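Cell wall surface anchor family protein (Streptococcus pneumoniae, PDB 4OQ1) is the ancillary pilin RrgC, which anchors the pneumococcal pilus, probably by linking its base to the cell wall. Local coordinates at residues A[34-37]-A[38-41]; A[155-158]-A[159-163]. The protein carries 3 engineered substitutions. All coordinates share one frame; numbering follows the deposited sequence.

How the contacts relate
Contact 1 comes first along the chain, where strand 28-33 ends and helix 37-42 begins; contact 2 follows at the end of strand 150-157, on the way to strand 167-174. Both are local turns rather than distant pairings. Their centres lie about 37 Å apart, on opposite sides of the chain's centre, and they share no sheet: strand 28-33 belongs to the eight-stranded mixed sheet, strand 150-157 to a four-stranded one. The contacts do not touch, but E39 of contact 1 forms a salt bridge with R189 of strand 189-190, in the same prealbumin-like range (149-254) as contact 2. Contact 2 adds a covalent side-chain link, consistent with the mechanical stability expected of a pilin.

Contact 1 (A[34-37]-A[38-41])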
ATOM      1  N   LEU A  34     -12.271   6.942 -22.776  1.00 20.51           N
ATOM      2  CA  LEU A  34     -12.220   7.419 -21.404  1.00 19.67           C
ATOM      3  C   LEU A  34     -10.779   7.633 -20.910  1.00 23.84           C
ATOM      4  O   LEU A  34      -9.827   6.985 -21.423  1.00 24.48           O
ATOM      5  CB  LEU A  34     -12.858   6.418 -20.480  1.00 20.34           C
ATOM      6  CG  LEU A  34     -14.251   5.926 -20.829  1.00 20.12           C
ATOM      7  CD1 LEU A  34     -14.681   5.002 -19.733  1.00 19.87           C
ATOM      8  CD2 LEU A  34     -15.274   7.058 -21.023  1.00 22.67           C
ATOM      9  N   GLU A  35     -10.665   8.421 -19.863  1.00 21.60           N
ATOM     10  CA  GLU A  35      -9.415   8.557 -19.118  1.00 24.13           C
ATOM     11  C   GLU A  35      -9.142   7.208 -18.390  1.00 25.06           C
ATOM     12  O   GLU A  35     -10.028   6.614 -17.750  1.00 23.77           O
ATOM     13  CB  GLU A  35      -9.524   9.682 -18.114  1.00 24.96           C
ATOM     14  CG  GLU A  35      -9.877  11.102 -18.670  1.00 24.03           C
ATOM     15  CD  GLU A  35     -10.227  12.115 -17.580  1.00 19.68           C
ATOM     16  OE1 GLU A  35      -9.903  11.969 -16.392  1.00 21.83           O
ATOM     17  OE2 GLU A  35     -10.808  13.184 -17.869  1.00 23.83           O
ATOM     18  N   ASN A  36      -7.899   6.725 -18.497  1.00 29.08           N
ATOM     19  CA  ASN A  36      -7.428   5.610 -17.678  1.00 26.43           C
ATOM     20  C   ASN A  36      -8.303   4.429 -18.038  1.00 26.15           C
ATOM     21  O   ASN A  36      -8.647   3.632 -17.167  1.00 23.46           O
ATOM     22  CB  ASN A  36      -7.534   5.955 -16.175  1.00 30.69           C
ATOM     23  CG  ASN A  36      -6.600   5.088 -15.270  1.00 29.27           C
ATOM     24  OD1 ASN A  36      -5.628   4.587 -15.731  1.00 28.85           O
ATOM     25  ND2 ASN A  36      -6.957   4.917 -14.003  1.00 25.29           N
ATOM     26  N   TYR A  37      -8.637   4.323 -19.339  1.00 23.70           N
ATOM     27  CA  TYR A  37      -9.608   3.390 -19.832  1.00 23.69           C
ATOM     28  C   TYR A  37      -9.316   1.951 -19.379  1.00 25.73           C
ATOM     29  O   TYR A  37     -10.177   1.338 -18.839  1.00 25.54           O
ATOM     30  CB  TYR A  37      -9.742   3.397 -21.369  1.00 23.34           C
ATOM     31  CG  TYR A  37     -10.783   2.416 -21.891  1.00 27.31           C
ATOM     32  CD1 TYR A  37     -12.179   2.738 -21.866  1.00 24.42           C
ATOM     33  CD2 TYR A  37     -10.423   1.148 -22.348  1.00 25.82           C
ATOM     34  CE1 TYR A  37     -13.123   1.851 -22.329  1.00 26.23           C
ATOM     35  CE2 TYR A  37     -11.383   0.247 -22.779  1.00 26.21           C
ATOM     36  CZ  TYR A  37     -12.712   0.581 -22.794  1.00 24.65           C
ATOM     37  OH  TYR A  37     -13.679  -0.327 -23.242  1.00 23.34           O
ATOM     38  N   GLN A  38      -8.102   1.418 -19.643  1.00 29.62           N
ATOM     39  CA  GLN A  38      -7.776  -0.009 -19.303  1.00 31.52           C
ATOM     40  C   GLN A  38      -8.020  -0.323 -17.871  1.00 31.70           C
ATOM     41  O   GLN A  38      -8.647  -1.316 -17.570  1.00 28.56           O
ATOM     42  CB  GLN A  38      -6.323  -0.409 -19.583  1.00 41.96           C
ATOM     43  CG  GLN A  38      -5.729   0.067 -20.903  1.00 51.12           C
ATOM     44  CD  GLN A  38      -6.589  -0.245 -22.097  1.00 58.67           C
ATOM     45  OE1 GLN A  38      -6.828   0.610 -22.966  1.00 66.87           O
ATOM     46  NE2 GLN A  38      -7.029  -1.486 -22.177  1.00 68.43           N
ATOM     47  N   GLU A  39      -7.478   0.500 -16.989  1.00 29.96           N
ATOM     48  CA  GLU A  39      -7.677   0.296 -15.543  1.00 31.09           C
ATOM     49  C   GLU A  39      -9.128   0.362 -15.061  1.00 29.51           C
ATOM     50  O   GLU A  39      -9.534  -0.407 -14.246  1.00 35.20           O
ATOM     51  CB  GLU A  39      -6.823   1.301 -14.735  1.00 32.12           C
ATOM     52  CG  GLU A  39      -6.794   1.019 -13.211  1.00 38.30           C
ATOM     53  CD  GLU A  39      -5.786   1.856 -12.429  1.00 38.34           C
ATOM     54  OE1 GLU A  39      -6.078   3.041 -12.148  1.00 42.53           O
ATOM     55  OE2 GLU A  39      -4.688   1.350 -12.068  1.00 42.22           O
ATOM     56  N   VAL A  40      -9.874   1.368 -15.491  1.00 30.00           N
ATOM     57  CA  VAL A  40     -11.304   1.418 -15.191  1.00 29.72           C
ATOM     58  C   VAL A  40     -11.970   0.140 -15.616  1.00 30.84           C
ATOM     59  O   VAL A  40     -12.666  -0.492 -14.830  1.00 32.98           O
ATOM     60  CB  VAL A  40     -11.992   2.582 -15.976  1.00 26.86           C
ATOM     61  CG1 VAL A  40     -13.476   2.487 -15.860  1.00 29.08           C
ATOM     62  CG2 VAL A  40     -11.445   3.950 -15.531  1.00 29.07           C
ATOM     63  N   VAL A  41     -11.749  -0.271 -16.865  1.00 31.60           N
ATOM     64  CA  VAL A  41     -12.376  -1.515 -17.349  1.00 34.72           C
ATOM     65  C   VAL A  41     -11.990  -2.675 -16.430  1.00 35.54           C
ATOM     66  O   VAL A  41     -12.834  -3.452 -15.966  1.00 39.71           O
ATOM     67  CB  VAL A  41     -11.889  -1.796 -18.774  1.00 39.79           C
ATOM     68  CG1 VAL A  41     -12.104  -3.238 -19.160  1.00 47.74           C
ATOM     69  CG2 VAL A  41     -12.525  -0.862 -19.760  1.00 39.78           C
TER
HETATM   70  O   HOH W   1      -5.253   2.540 -17.792  1.00 30.75           O
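Y37 and V41 pack against each other one turn apart at the start of helix 37-42, just where a type II beta turn from L34 to Y37 delivers the chain into the helix. This is the tight half. Methyl CG2 of V41 sits over one face of the Y37 ring in a CH-pi contact, 3.6 Å from the ring centroid and displaced toward the rim, with CZ its closest approach. Y37 holds its ring there with CG anti to the backbone N (chi1 -179°), and its OH is tied to L94 O. F93 of strand 85-93 touches both side chains, so the pair is buried against the large sheet. The backbone underneath is the first helical turn: V41 N bonds Y37 O at 3.0 Å, and V40 N bonds N36 O at 3.1 Å.

The other half is polar and lies nearer solvent, with N36 exposed and E39 partly so. N36 occupies the N-cap position, yet its side chain makes no capping bond. Its ND2 instead reaches across to E39 OE1 at 2.8 Å, with the carboxylate turned 75° from the amide, and E39 OE1 has a second, charged partner in R189. The amide oxygen works through a water, which donates to N36 OD1 at 2.9 Å and accepts from E39 N at 3.1 Å.

Contact 2 (A[155-158]-A[159-163]); sequences KVDQ and DHNRL
D157 carries its carboxylate between its own backbone N and carbonyl carbon (chi1 75°), which folds OD1 and OD2 back over the type I turn from D157 to H160. N161, with CG anti to its carbonyl carbon (chi1 -57°), brings its ND2 to OD2. OD1 takes two backbone donors, D159 N at 2.9 Å and N161 N at 3.0 Å, arriving from opposite faces of the carboxylate plane. OD2 uses its syn lone pair for N161 ND2, in a nearly straight bond of 3.0 Å. The turn itself closes with H160 N to D157 O, the donor lying well above the carbonyl plane.

Past the turn the chain runs back along the strand. D157 N bonds N161 O at 3.0 Å, and L163 N bonds K155 O at 2.9 Å, the two bonds around the single bridge between V156 and R162. On one side V156 CG2 stands over the centre of the H160 ring, 3.8 Å from its centroid, a CH-pi contact, while V156 CG1 lies against R162 CD. R162 NH1 continues outward to N205 O and to a salt bridge with E207. On the buried side L163 CD1 packs 3.7 Å from both K155 NZ and V156 O.

That K155 nitrogen is covalently joined to N252 CG, an isopeptide crosslink of the kind found in CnaB domains, tying strand 150-157 to strand 246-254. The same K155 NZ also makes a weak hydrogen bond to V156 O. L163 packs beside the link; being covalent, the link should resist separation of the two strands.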
ATOM      1  N   LYS A 155       7.485   9.705   6.671  1.00 16.04           N
ATOM      2  CA  LYS A 155       8.334   8.865   7.480  1.00 18.57           C
ATOM      3  C   LYS A 155       9.716   9.464   7.649  1.00 18.00           C
ATOM      4  O   LYS A 155      10.424   9.678   6.723  1.00 18.83           O
ATOM      5  CB  LYS A 155       8.438   7.478   6.866  1.00 19.66           C
ATOM      6  CG  LYS A 155       9.062   6.430   7.749  1.00 23.13           C
ATOM      7  CD  LYS A 155       8.406   6.265   9.099  1.00 28.69           C
ATOM      8  CE  LYS A 155       9.064   5.186   9.948  1.00 31.39           C
ATOM      9  NZ  LYS A 155      10.232   5.585  10.786  1.00 39.01           N
ATOM     10  N   VAL A 156      10.076   9.686   8.882  1.00 15.27           N
ATOM     11  CA  VAL A 156      11.342  10.274   9.257  1.00 17.32           C
ATOM     12  C   VAL A 156      12.083   9.510  10.365  1.00 17.79           C
ATOM     13  O   VAL A 156      11.498   8.667  11.125  1.00 16.66           O
ATOM     14  CB  VAL A 156      11.190  11.743   9.697  1.00 17.11           C
ATOM     15  CG1 VAL A 156      10.752  12.671   8.558  1.00 20.68           C
ATOM     16  CG2 VAL A 156      10.306  11.917  10.926  1.00 18.12           C
ATOM     17  N   ASP A 157      13.351   9.858  10.530  1.00 17.73           N
ATOM     18  CA  ASP A 157      14.077   9.541  11.742  1.00 19.14           C
ATOM     19  C   ASP A 157      13.961  10.659  12.738  1.00 19.50           C
ATOM     20  O   ASP A 157      13.225  11.618  12.526  1.00 18.39           O
ATOM     21  CB  ASP A 157      15.547   9.101  11.451  1.00 24.24           C
ATOM     22  CG  ASP A 157      16.463  10.251  11.077  1.00 23.78           C
ATOM     23  OD1 ASP A 157      16.003  11.386  11.118  1.00 22.35           O
ATOM     24  OD2 ASP A 157      17.597   9.973  10.671  1.00 23.17           O
ATOM     25  N   GLN A 158      14.648  10.563  13.852  1.00 20.08           N
ATOM     26  CA  GLN A 158      14.479  11.525  14.983  1.00 21.80           C
ATOM     27  C   GLN A 158      15.079  12.866  14.593  1.00 24.05           C
ATOM     28  O   GLN A 158      14.721  13.853  15.183  1.00 26.94           O
ATOM     29  CB  GLN A 158      15.183  11.020  16.285  1.00 23.52           C
ATOM     30  CG  GLN A 158      16.705  10.845  16.190  1.00 26.15           C
ATOM     31  CD  GLN A 158      17.115   9.465  15.735  1.00 29.81           C
ATOM     32  OE1 GLN A 158      16.522   8.897  14.815  1.00 21.65           O
ATOM     33  NE2 GLN A 158      18.131   8.873  16.419  1.00 30.62           N
ATOM     34  N   ASP A 159      15.922  12.901  13.559  1.00 20.29           N
ATOM     35  CA  ASP A 159      16.416  14.217  13.084  1.00 24.65           C
ATOM     36  C   ASP A 159      15.642  14.748  11.855  1.00 25.41           C
ATOM     37  O   ASP A 159      16.105  15.652  11.152  1.00 24.12           O
ATOM     38  CB  ASP A 159      17.890  14.094  12.750  1.00 25.35           C
ATOM     39  CG  ASP A 159      18.736  13.722  13.978  1.00 27.93           C
ATOM     40  OD1 ASP A 159      18.356  13.961  15.157  1.00 25.49           O
ATOM     41  OD2 ASP A 159      19.793  13.131  13.799  1.00 29.08           O
ATOM     42  N   HIS A 160      14.551  14.051  11.511  1.00 25.60           N
ATOM     43  CA  HIS A 160      13.699  14.365  10.412  1.00 23.93           C
ATOM     44  C   HIS A 160      14.344  14.248   9.058  1.00 23.57           C
ATOM     45  O   HIS A 160      13.903  14.888   8.107  1.00 27.99           O
ATOM     46  CB  HIS A 160      12.931  15.682  10.604  1.00 24.49           C
ATOM     47  CG  HIS A 160      11.737  15.543  11.522  1.00 26.25           C
ATOM     48  ND1 HIS A 160      11.831  15.050  12.807  1.00 27.33           N
ATOM     49  CD2 HIS A 160      10.431  15.777  11.309  1.00 22.41           C
ATOM     50  CE1 HIS A 160      10.632  15.013  13.361  1.00 24.78           C
ATOM     51  NE2 HIS A 160       9.770  15.481  12.478  1.00 25.79           N
ATOM     52  N   ASN A 161      15.321  13.365   8.926  1.00 20.91           N
ATOM     53  CA  ASN A 161      15.709  12.900   7.593  1.00 21.06           C
ATOM     54  C   ASN A 161      14.589  12.063   7.146  1.00 21.76           C
ATOM     55  O   ASN A 161      13.949  11.380   7.986  1.00 20.15           O
ATOM     56  CB  ASN A 161      17.009  12.104   7.615  1.00 23.56           C
ATOM     57  CG  ASN A 161      18.153  12.893   8.215  1.00 30.05           C
ATOM     58  OD1 ASN A 161      18.520  13.923   7.664  1.00 32.46           O
ATOM     59  ND2 ASN A 161      18.682  12.455   9.369  1.00 26.65           N
ATOM     60  N   ARG A 162      14.314  12.098   5.847  1.00 20.58           N
ATOM     61  CA  ARG A 162      13.199  11.337   5.268  1.00 23.36           C
ATOM     62  C   ARG A 162      13.675   9.857   5.033  1.00 21.18           C
ATOM     63  O   ARG A 162      14.835   9.623   4.511  1.00 22.14           O
ATOM     64  CB  ARG A 162      12.803  12.042   3.943  1.00 24.50           C
ATOM     65  CG  ARG A 162      12.305  13.501   4.054  1.00 25.85           C
ATOM     66  CD  ARG A 162      11.080  13.499   4.906  1.00 23.16           C
ATOM     67  NE  ARG A 162      10.363  14.757   5.021  1.00 26.07           N
ATOM     68  CZ  ARG A 162       9.399  15.208   4.229  1.00 28.46           C
ATOM     69  NH1 ARG A 162       9.077  14.580   3.134  1.00 27.97           N
ATOM     70  NH2 ARG A 162       8.795  16.369   4.540  1.00 31.67           N
ATOM     71  N   LEU A 163      12.846   8.867   5.316  1.00 19.05           N
ATOM     72  CA  LEU A 163      13.226   7.426   5.172  1.00 18.82           C
ATOM     73  C   LEU A 163      12.503   6.735   4.008  1.00 20.75           C
ATOM     74  O   LEU A 163      11.298   6.653   3.968  1.00 16.51           O
ATOM     75  CB  LEU A 163      13.014   6.667   6.476  1.00 20.82           C
ATOM     76  CG  LEU A 163      13.688   7.209   7.754  1.00 21.51           C
ATOM     77  CD1 LEU A 163      13.364   6.305   8.974  1.00 23.96           C
ATOM     78  CD2 LEU A 163      15.124   7.466   7.603  1.00 21.81           C
TER